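Local coordinates for carbohydrate binding protein, putative, CPB33A (Cellvibrio japonicus, PDB 5FJQ), which is a copper-dependent lytic polysaccharide monooxygenase important for efficient chitin utilization, represented here by its AA10 catalytic domain, at residues I12-N17 against N78-T83; R90-T95 against Q173-D178. One frame throughout, in Å; residues are numbered along the deposited sequence.

Interaction 1: residues I12-N17 against N78-T83; sequences IQCKEN and NDWPAT
Gln13, on the short helix 10-17, lies against Pro81 in the long loop that leads into strand 83-84, an example of how an AA10 monooxygenase domain seats its helical loop region beside the β-sandwich. Its side chain runs past the proline in the opposite direction. CG, set beside the backbone N and anti to the carbonyl carbon (chi1 -73°), comes 3.7 Å from Pro81 O, and a bend at chi2 (-70°) sets the amide alongside the CB corner of the proline, with OE1 3.8 Å from Pro81 CB. No direct hydrogen bond joins the two segments. Instead a water bridges them: it accepts from Gln13 NE2 over 3.3 Å and lies 2.7 Å from Thr83 OG1, whose side chain crosses that of Gln13 at about a right angle.

One residue further along the helix the contact becomes apolar. Cys14, tied by a disulfide to Cys27, meets the indole of Trp80, which also takes part in a cation-pi contact with Arg10. The sulfur stands beside the six-membered ring and not over it, 5.2 Å from the centroid and 86° off the ring normal; its closest approach is SG to Trp80 CZ3, at 4.0 Å.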
ATOM      1  N   ILE A  12       6.885   3.754  -3.609  1.00 13.42           N
ATOM      2  CA  ILE A  12       7.663   5.062  -3.443  1.00 13.01           C
ATOM      3  C   ILE A  12       9.142   4.819  -3.028  1.00 14.89           C
ATOM      4  O   ILE A  12      10.111   5.573  -3.396  1.00 15.33           O
ATOM      5  CB  ILE A  12       7.053   6.013  -2.340  1.00 13.11           C
ATOM      6  CG1 ILE A  12       5.647   6.537  -2.723  1.00 13.14           C
ATOM      7  CG2 ILE A  12       8.024   7.203  -2.045  1.00 12.52           C
ATOM      8  CD1 ILE A  12       5.533   7.244  -4.044  1.00 12.99           C
ATOM      9  N   GLN A  13       9.312   3.843  -2.155  1.00 14.72           N
ATOM     10  CA  GLN A  13      10.645   3.362  -1.816  1.00 16.20           C
ATOM     11  C   GLN A  13      11.381   2.959  -3.098  1.00 16.54           C
ATOM     12  O   GLN A  13      12.497   3.407  -3.399  1.00 18.07           O
ATOM     13  CB  GLN A  13      10.536   2.196  -0.842  1.00 16.54           C
ATOM     14  CG  GLN A  13      10.133   2.616   0.600  1.00 17.90           C
ATOM     15  CD  GLN A  13      11.233   3.360   1.302  1.00 21.01           C
ATOM     16  OE1 GLN A  13      12.198   3.755   0.664  1.00 21.59           O
ATOM     17  NE2 GLN A  13      11.100   3.576   2.645  1.00 23.38           N
ATOM     18  N   CYS A  14      10.770   2.120  -3.855  1.00 14.43           N
ATOM     19  CA  CYS A  14      11.499   1.703  -5.077  1.00 17.66           C
ATOM     20  C   CYS A  14      11.606   2.796  -6.192  1.00 17.84           C
ATOM     21  O   CYS A  14      12.656   2.878  -6.870  1.00 17.75           O
ATOM     22  CB  CYS A  14      11.016   0.362  -5.555  1.00 18.93           C
ATOM     23  SG  CYS A  14      11.650  -1.104  -4.652  1.00 17.64           S
ATOM     24  N   LYS A  15      10.572   3.637  -6.345  1.00 16.17           N
ATOM     25  CA  LYS A  15      10.664   4.752  -7.283  1.00 15.65           C
ATOM     26  C   LYS A  15      11.928   5.539  -7.025  1.00 16.13           C
ATOM     27  O   LYS A  15      12.759   5.745  -7.911  1.00 14.67           O
ATOM     28  CB  LYS A  15       9.428   5.665  -7.253  1.00 14.34           C
ATOM     29  CG  LYS A  15       9.663   7.021  -7.898  1.00 14.19           C
ATOM     30  CD  LYS A  15       8.373   7.793  -8.064  1.00 14.88           C
ATOM     31  CE  LYS A  15       7.909   8.450  -6.736  1.00 15.13           C
ATOM     32  NZ  LYS A  15       8.683   9.750  -6.537  1.00 16.97           N
ATOM     33  N   GLU A  16      12.135   5.866  -5.760  1.00 16.36           N
ATOM     34  CA  GLU A  16      13.172   6.780  -5.371  1.00 15.78           C
ATOM     35  C   GLU A  16      14.537   6.105  -5.414  1.00 16.79           C
ATOM     36  O   GLU A  16      15.581   6.775  -5.460  1.00 17.98           O
ATOM     37  CB  GLU A  16      12.798   7.190  -3.957  1.00 16.00           C
ATOM     38  CG  GLU A  16      11.763   8.315  -3.942  1.00 18.65           C
ATOM     39  CD  GLU A  16      11.503   8.826  -2.545  1.00 20.84           C
ATOM     40  OE1 GLU A  16      12.327   8.547  -1.652  1.00 20.57           O
ATOM     41  OE2 GLU A  16      10.485   9.509  -2.372  1.00 21.23           O
ATOM     42  N   ASN A  17      14.553   4.775  -5.370  1.00 14.79           N
ATOM     43  CA  ASN A  17      15.810   4.046  -5.512  1.00 16.19           C
ATOM     44  C   ASN A  17      16.224   3.973  -7.022  1.00 16.77           C
ATOM     45  O   ASN A  17      17.341   3.524  -7.328  1.00 15.88           O
ATOM     46  CB  ASN A  17      15.684   2.650  -4.939  1.00 19.09           C
ATOM     47  CG  ASN A  17      16.995   1.861  -5.003  1.00 23.77           C
ATOM     48  OD1 ASN A  17      17.106   0.840  -5.727  1.00 24.13           O
ATOM     49  ND2 ASN A  17      18.005   2.338  -4.254  1.00 25.83           N
ATOM     50  N   ASN A  78      12.112 -10.212   2.510  1.00 23.48           N
ATOM     51  CA  ASN A  78      12.305  -9.717   3.888  1.00 23.70           C
ATOM     52  C   ASN A  78      13.280  -8.572   3.821  1.00 21.46           C
ATOM     53  O   ASN A  78      13.814  -8.135   4.866  1.00 24.70           O
ATOM     54  CB  ASN A  78      12.890 -10.817   4.785  1.00 24.39           C
ATOM     55  CG  ASN A  78      14.153 -11.472   4.187  1.00 29.32           C
ATOM     56  OD1 ASN A  78      14.640 -11.108   3.101  1.00 32.61           O
ATOM     57  ND2 ASN A  78      14.682 -12.472   4.898  1.00 31.04           N
ATOM     58  N   ASP A  79      13.533  -8.074   2.618  1.00 20.11           N
ATOM     59  CA  ASP A  79      14.525  -6.967   2.490  1.00 20.02           C
ATOM     60  C   ASP A  79      13.972  -5.717   1.801  1.00 20.35           C
ATOM     61  O   ASP A  79      14.743  -4.795   1.374  1.00 22.18           O
ATOM     62  CB  ASP A  79      15.781  -7.450   1.801  1.00 21.00           C
ATOM     63  CG  ASP A  79      15.552  -7.723   0.331  1.00 22.21           C
ATOM     64  OD1 ASP A  79      14.368  -7.818  -0.074  1.00 21.23           O
ATOM     65  OD2 ASP A  79      16.546  -7.841  -0.409  1.00 19.74           O
ATOM     66  N   TRP A  80      12.643  -5.629   1.726  1.00 21.81           N
ATOM     67  CA  TRP A  80      12.066  -4.396   1.143  1.00 22.15           C
ATOM     68  C   TRP A  80      12.580  -3.211   1.924  1.00 20.68           C
ATOM     69  O   TRP A  80      12.736  -3.310   3.168  1.00 22.54           O
ATOM     70  CB  TRP A  80      10.553  -4.407   1.156  1.00 19.36           C
ATOM     71  CG  TRP A  80       9.924  -5.366   0.168  1.00 17.63           C
ATOM     72  CD1 TRP A  80       9.271  -6.545   0.487  1.00 17.16           C
ATOM     73  CD2 TRP A  80       9.882  -5.274  -1.288  1.00 16.59           C
ATOM     74  NE1 TRP A  80       8.826  -7.151  -0.662  1.00 18.00           N
ATOM     75  CE2 TRP A  80       9.173  -6.405  -1.755  1.00 17.61           C
ATOM     76  CE3 TRP A  80      10.352  -4.345  -2.231  1.00 16.83           C
ATOM     77  CZ2 TRP A  80       8.943  -6.654  -3.138  1.00 16.22           C
ATOM     78  CZ3 TRP A  80      10.106  -4.609  -3.613  1.00 16.96           C
ATOM     79  CH2 TRP A  80       9.413  -5.737  -4.031  1.00 16.51           C
ATOM     80  N   PRO A  81      12.885  -2.084   1.238  1.00 21.22           N
ATOM     81  CA  PRO A  81      13.248  -0.911   2.061  1.00 18.36           C
ATOM     82  C   PRO A  81      12.130  -0.538   3.053  1.00 19.10           C
ATOM     83  O   PRO A  81      10.993  -0.317   2.641  1.00 21.27           O
ATOM     84  CB  PRO A  81      13.405   0.202   1.031  1.00 20.63           C
ATOM     85  CG  PRO A  81      13.847  -0.518  -0.217  1.00 20.16           C
ATOM     86  CD  PRO A  81      13.100  -1.845  -0.201  1.00 20.59           C
ATOM     87  N   ALA A  82      12.410  -0.448   4.343  1.00 18.28           N
ATOM     88  CA  ALA A  82      11.343  -0.322   5.287  1.00 18.45           C
ATOM     89  C   ALA A  82      11.601   0.850   6.237  1.00 21.38           C
ATOM     90  O   ALA A  82      12.732   1.252   6.430  1.00 20.27           O
ATOM     91  CB  ALA A  82      11.179  -1.628   6.050  1.00 18.17           C
ATOM     92  N   THR A  83      10.533   1.416   6.776  1.00 20.30           N
ATOM     93  CA  THR A  83      10.636   2.457   7.765  1.00 21.26           C
ATOM     94  C   THR A  83      10.562   1.884   9.182  1.00 22.30           C
ATOM     95  O   THR A  83       9.740   1.036   9.496  1.00 21.51           O
ATOM     96  CB  THR A  83       9.479   3.437   7.561  1.00 21.26           C
ATOM     97  OG1 THR A  83       9.518   3.923   6.218  1.00 22.61           O
ATOM     98  CG2 THR A  83       9.526   4.580   8.541  1.00 20.40           C
TER
HETATM   99  O   HOH W   1       8.677   2.213   4.345  1.00 16.64           O

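Interaction 2: residues R90-T95 against Q173-D178; sequences REFVWT and QCIDVD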
ATOM      1  N   ARG A  90       1.253   6.099  14.835  1.00 18.23           N
ATOM      2  CA  ARG A  90       2.179   6.499  13.766  1.00 18.84           C
ATOM      3  C   ARG A  90       1.362   7.253  12.700  1.00 20.24           C
ATOM      4  O   ARG A  90       0.334   6.786  12.276  1.00 16.98           O
ATOM      5  CB  ARG A  90       2.888   5.254  13.209  1.00 18.90           C
ATOM      6  CG  ARG A  90       3.940   5.526  12.141  1.00 21.03           C
ATOM      7  CD  ARG A  90       4.994   6.450  12.698  1.00 20.54           C
ATOM      8  NE  ARG A  90       5.921   6.702  11.630  1.00 24.66           N
ATOM      9  CZ  ARG A  90       7.190   6.301  11.595  1.00 22.45           C
ATOM     10  NH1 ARG A  90       7.789   5.688  12.648  1.00 24.03           N
ATOM     11  NH2 ARG A  90       7.868   6.581  10.497  1.00 20.46           N
ATOM     12  N   GLU A  91       1.749   8.464  12.325  1.00 19.82           N
ATOM     13  CA  GLU A  91       1.087   9.090  11.149  1.00 19.84           C
ATOM     14  C   GLU A  91       1.436   8.391   9.799  1.00 18.45           C
ATOM     15  O   GLU A  91       2.608   8.066   9.507  1.00 19.92           O
ATOM     16  CB  GLU A  91       1.376  10.600  10.982  1.00 22.16           C
ATOM     17  CG  GLU A  91       1.265  11.410  12.261  1.00 29.83           C
ATOM     18  CD  GLU A  91       0.911  12.861  12.007  1.00 35.31           C
ATOM     19  OE1 GLU A  91       1.305  13.438  10.952  1.00 33.55           O
ATOM     20  OE2 GLU A  91       0.195  13.416  12.863  1.00 37.04           O
ATOM     21  N   PHE A  92       0.382   8.195   9.026  1.00 15.74           N
ATOM     22  CA  PHE A  92       0.408   7.736   7.630  1.00 15.03           C
ATOM     23  C   PHE A  92      -0.243   8.795   6.759  1.00 14.64           C
ATOM     24  O   PHE A  92      -1.317   9.332   7.064  1.00 14.61           O
ATOM     25  CB  PHE A  92      -0.324   6.395   7.488  1.00 13.85           C
ATOM     26  CG  PHE A  92       0.407   5.237   8.107  1.00 14.55           C
ATOM     27  CD1 PHE A  92       0.399   5.033   9.493  1.00 15.58           C
ATOM     28  CD2 PHE A  92       1.163   4.406   7.339  1.00 15.26           C
ATOM     29  CE1 PHE A  92       1.110   3.972  10.045  1.00 15.75           C
ATOM     30  CE2 PHE A  92       1.889   3.345   7.889  1.00 17.14           C
ATOM     31  CZ  PHE A  92       1.860   3.133   9.239  1.00 16.99           C
ATOM     32  N   VAL A  93       0.425   9.117   5.673  1.00 13.31           N
ATOM     33  CA  VAL A  93       0.015  10.276   4.941  1.00 14.45           C
ATOM     34  C   VAL A  93      -0.144   9.835   3.522  1.00 13.70           C
ATOM     35  O   VAL A  93       0.799   9.238   2.986  1.00 11.47           O
ATOM     36  CB  VAL A  93       1.119  11.384   4.969  1.00 13.42           C
ATOM     37  CG1 VAL A  93       0.763  12.491   3.982  1.00 13.62           C
ATOM     38  CG2 VAL A  93       1.379  11.913   6.410  1.00 16.56           C
ATOM     39  N   TRP A  94      -1.291  10.188   2.938  1.00 15.87           N
ATOM     40  CA  TRP A  94      -1.550   9.917   1.516  1.00 17.58           C
ATOM     41  C   TRP A  94      -1.351  11.248   0.818  1.00 18.43           C
ATOM     42  O   TRP A  94      -1.970  12.240   1.192  1.00 17.38           O
ATOM     43  CB  TRP A  94      -2.977   9.417   1.238  1.00 16.41           C
ATOM     44  CG  TRP A  94      -3.245   7.946   1.485  1.00 14.72           C
ATOM     45  CD1 TRP A  94      -3.432   7.382   2.676  1.00 14.33           C
ATOM     46  CD2 TRP A  94      -3.488   6.907   0.504  1.00 15.90           C
ATOM     47  NE1 TRP A  94      -3.682   6.030   2.577  1.00 13.04           N
ATOM     48  CE2 TRP A  94      -3.759   5.707   1.239  1.00 15.18           C
ATOM     49  CE3 TRP A  94      -3.490   6.862  -0.908  1.00 14.95           C
ATOM     50  CZ2 TRP A  94      -4.023   4.498   0.625  1.00 13.94           C
ATOM     51  CZ3 TRP A  94      -3.755   5.669  -1.521  1.00 14.40           C
ATOM     52  CH2 TRP A  94      -3.996   4.465  -0.761  1.00 15.19           C
ATOM     53  N   THR A  95      -0.463  11.269  -0.163  1.00 19.44           N
ATOM     54  CA  THR A  95      -0.347  12.418  -1.037  1.00 21.67           C
ATOM     55  C   THR A  95      -1.195  12.103  -2.256  1.00 21.68           C
ATOM     56  O   THR A  95      -0.897  11.186  -3.029  1.00 22.34           O
ATOM     57  CB  THR A  95       1.116  12.689  -1.425  1.00 21.48           C
ATOM     58  OG1 THR A  95       1.802  13.024  -0.227  1.00 20.09           O
ATOM     59  CG2 THR A  95       1.186  13.868  -2.388  1.00 22.10           C
ATOM     60  N   GLN A 173      -2.068   0.593  -1.421  1.00 15.14           N
ATOM     61  CA  GLN A 173      -0.687   0.790  -1.102  1.00 16.60           C
ATOM     62  C   GLN A 173      -0.134  -0.084  -0.026  1.00 17.04           C
ATOM     63  O   GLN A 173      -0.451   0.124   1.167  1.00 17.34           O
ATOM     64  CB  GLN A 173      -0.430   2.232  -0.614  1.00 16.52           C
ATOM     65  CG  GLN A 173      -0.807   3.329  -1.568  1.00 15.71           C
ATOM     66  CD  GLN A 173       0.326   3.607  -2.490  1.00 16.63           C
ATOM     67  OE1 GLN A 173       1.335   4.092  -2.060  1.00 15.79           O
ATOM     68  NE2 GLN A 173       0.188   3.234  -3.782  1.00 15.72           N
ATOM     69  N   CYS A 174       0.785  -0.953  -0.443  1.00 16.23           N
ATOM     70  CA  CYS A 174       1.646  -1.734   0.432  1.00 16.12           C
ATOM     71  C   CYS A 174       2.792  -0.887   0.920  1.00 17.79           C
ATOM     72  O   CYS A 174       3.454  -0.253   0.098  1.00 17.31           O
ATOM     73  CB  CYS A 174       2.245  -2.895  -0.296  1.00 15.88           C
ATOM     74  SG  CYS A 174       1.064  -4.286  -0.601  1.00 18.83           S
ATOM     75  N   ILE A 175       2.984  -0.876   2.257  1.00 16.33           N
ATOM     76  CA  ILE A 175       4.048  -0.100   2.954  1.00 17.61           C
ATOM     77  C   ILE A 175       4.855  -1.131   3.771  1.00 17.90           C
ATOM     78  O   ILE A 175       4.237  -1.976   4.429  1.00 16.09           O
ATOM     79  CB  ILE A 175       3.426   0.943   3.885  1.00 16.70           C
ATOM     80  CG1 ILE A 175       2.405   1.819   3.085  1.00 17.70           C
ATOM     81  CG2 ILE A 175       4.504   1.866   4.438  1.00 19.38           C
ATOM     82  CD1 ILE A 175       1.249   2.350   3.929  1.00 16.99           C
ATOM     83  N   ASP A 176       6.204  -1.086   3.694  1.00 16.66           N
ATOM     84  CA  ASP A 176       7.029  -1.964   4.533  1.00 15.66           C
ATOM     85  C   ASP A 176       7.574  -1.256   5.784  1.00 18.05           C
ATOM     86  O   ASP A 176       8.169  -0.185   5.674  1.00 15.53           O
ATOM     87  CB  ASP A 176       8.169  -2.556   3.757  1.00 15.04           C
ATOM     88  CG  ASP A 176       7.744  -3.198   2.505  1.00 17.53           C
ATOM     89  OD1 ASP A 176       7.266  -4.392   2.581  1.00 14.93           O
ATOM     90  OD2 ASP A 176       7.918  -2.501   1.448  1.00 16.08           O
ATOM     91  N   VAL A 177       7.392  -1.868   6.946  1.00 18.65           N
ATOM     92  CA  VAL A 177       7.802  -1.234   8.216  1.00 19.01           C
ATOM     93  C   VAL A 177       8.621  -2.226   9.047  1.00 18.68           C
ATOM     94  O   VAL A 177       8.529  -3.475   8.855  1.00 19.70           O
ATOM     95  CB  VAL A 177       6.601  -0.686   9.038  1.00 17.24           C
ATOM     96  CG1 VAL A 177       5.856   0.409   8.277  1.00 18.09           C
ATOM     97  CG2 VAL A 177       5.659  -1.827   9.408  1.00 15.96           C
ATOM     98  N   ASP A 178       9.426  -1.706   9.969  1.00 19.84           N
ATOM     99  CA  ASP A 178      10.229  -2.626  10.751  1.00 18.34           C
ATOM    100  C   ASP A 178      10.099  -2.308  12.213  1.00 17.07           C
ATOM    101  O   ASP A 178      10.573  -1.262  12.678  1.00 18.08           O
ATOM    102  CB  ASP A 178      11.684  -2.522  10.319  1.00 22.16           C
ATOM    103  CG  ASP A 178      12.558  -3.534  10.986  1.00 24.54           C
ATOM    104  OD1 ASP A 178      12.045  -4.501  11.591  1.00 24.91           O
ATOM    105  OD2 ASP A 178      13.784  -3.354  10.896  1.00 24.47           O
TER
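Gln173 OE1 accepts two hydrogen bonds from near the start of the chain, from the backbone N of Val4 and the hydroxyl of Ser9, and this double hold fixes the far end of a buried side chain whose middle does the packing. Across the core, CG of Gln173 touches the benzo end of the Trp94 indole, 3.5 Å from CH2 and 3.8 Å from CZ3. The two groups approach at a slant, with the amide plane turned 56° from that of the ring. A bend at chi2 (-87°) lets Gln173 present its methylene to the indole while the amide turns aside to its polar partners. Trp94 has a polar anchor of its own, since NE1 is hydrogen-bonded to the hydroxyl of Ser157 on strand 152-161.

Two residues along each strand the theme is repeated without polar groups. The CD1 methyl of Ile175 comes obliquely to the Phe92 ring, 4.0 Å from CD2 and 4.1 Å from CE2. The chain of Ile175 extends at chi2 (150°), which carries CD1 to the phenyl group. Phe92 also meets the ring of Tyr107, as Trp94 meets that of Phe105, so both aromatics are wedged among further core residues.

The backbones themselves stay well apart: CA of Phe92 lies 9.8 Å from CA of Ile175, and no hydrogen bond crosses between the segments. Strand 88-96 is the middle member of a three-stranded antiparallel sheet, whereas strand 169-178 belongs to the other, mixed sheet. Side chains filling the space between two facing sheets are the hallmark of a β-sandwich core, here the immunoglobulin-like, fibronectin type III-related sandwich of the AA10 lytic polysaccharide monooxygenases.

Strand 169-178 connects the two contacts, whose centres are 12 Å apart. Thr83, at the end of the loop in interaction 1, pairs in parallel with this strand: Thr83 N lies 3.1 Å from Asp176 O and Thr83 O lies 2.8 Å from Asp178 N, both probable hydrogen bonds. Trp80 also packs on the side chain of Asp176, which forms a salt bridge with Arg10. The helix-loop contact is thus fastened to the same strand whose Gln173 and Ile175 face the core in interaction 2. Copper lies nearer the latter: the Trp94 side chain is about 9 Å from the ion and from the side chains of its ligands His1 and His100, whereas interaction 1 is remote from the metal site.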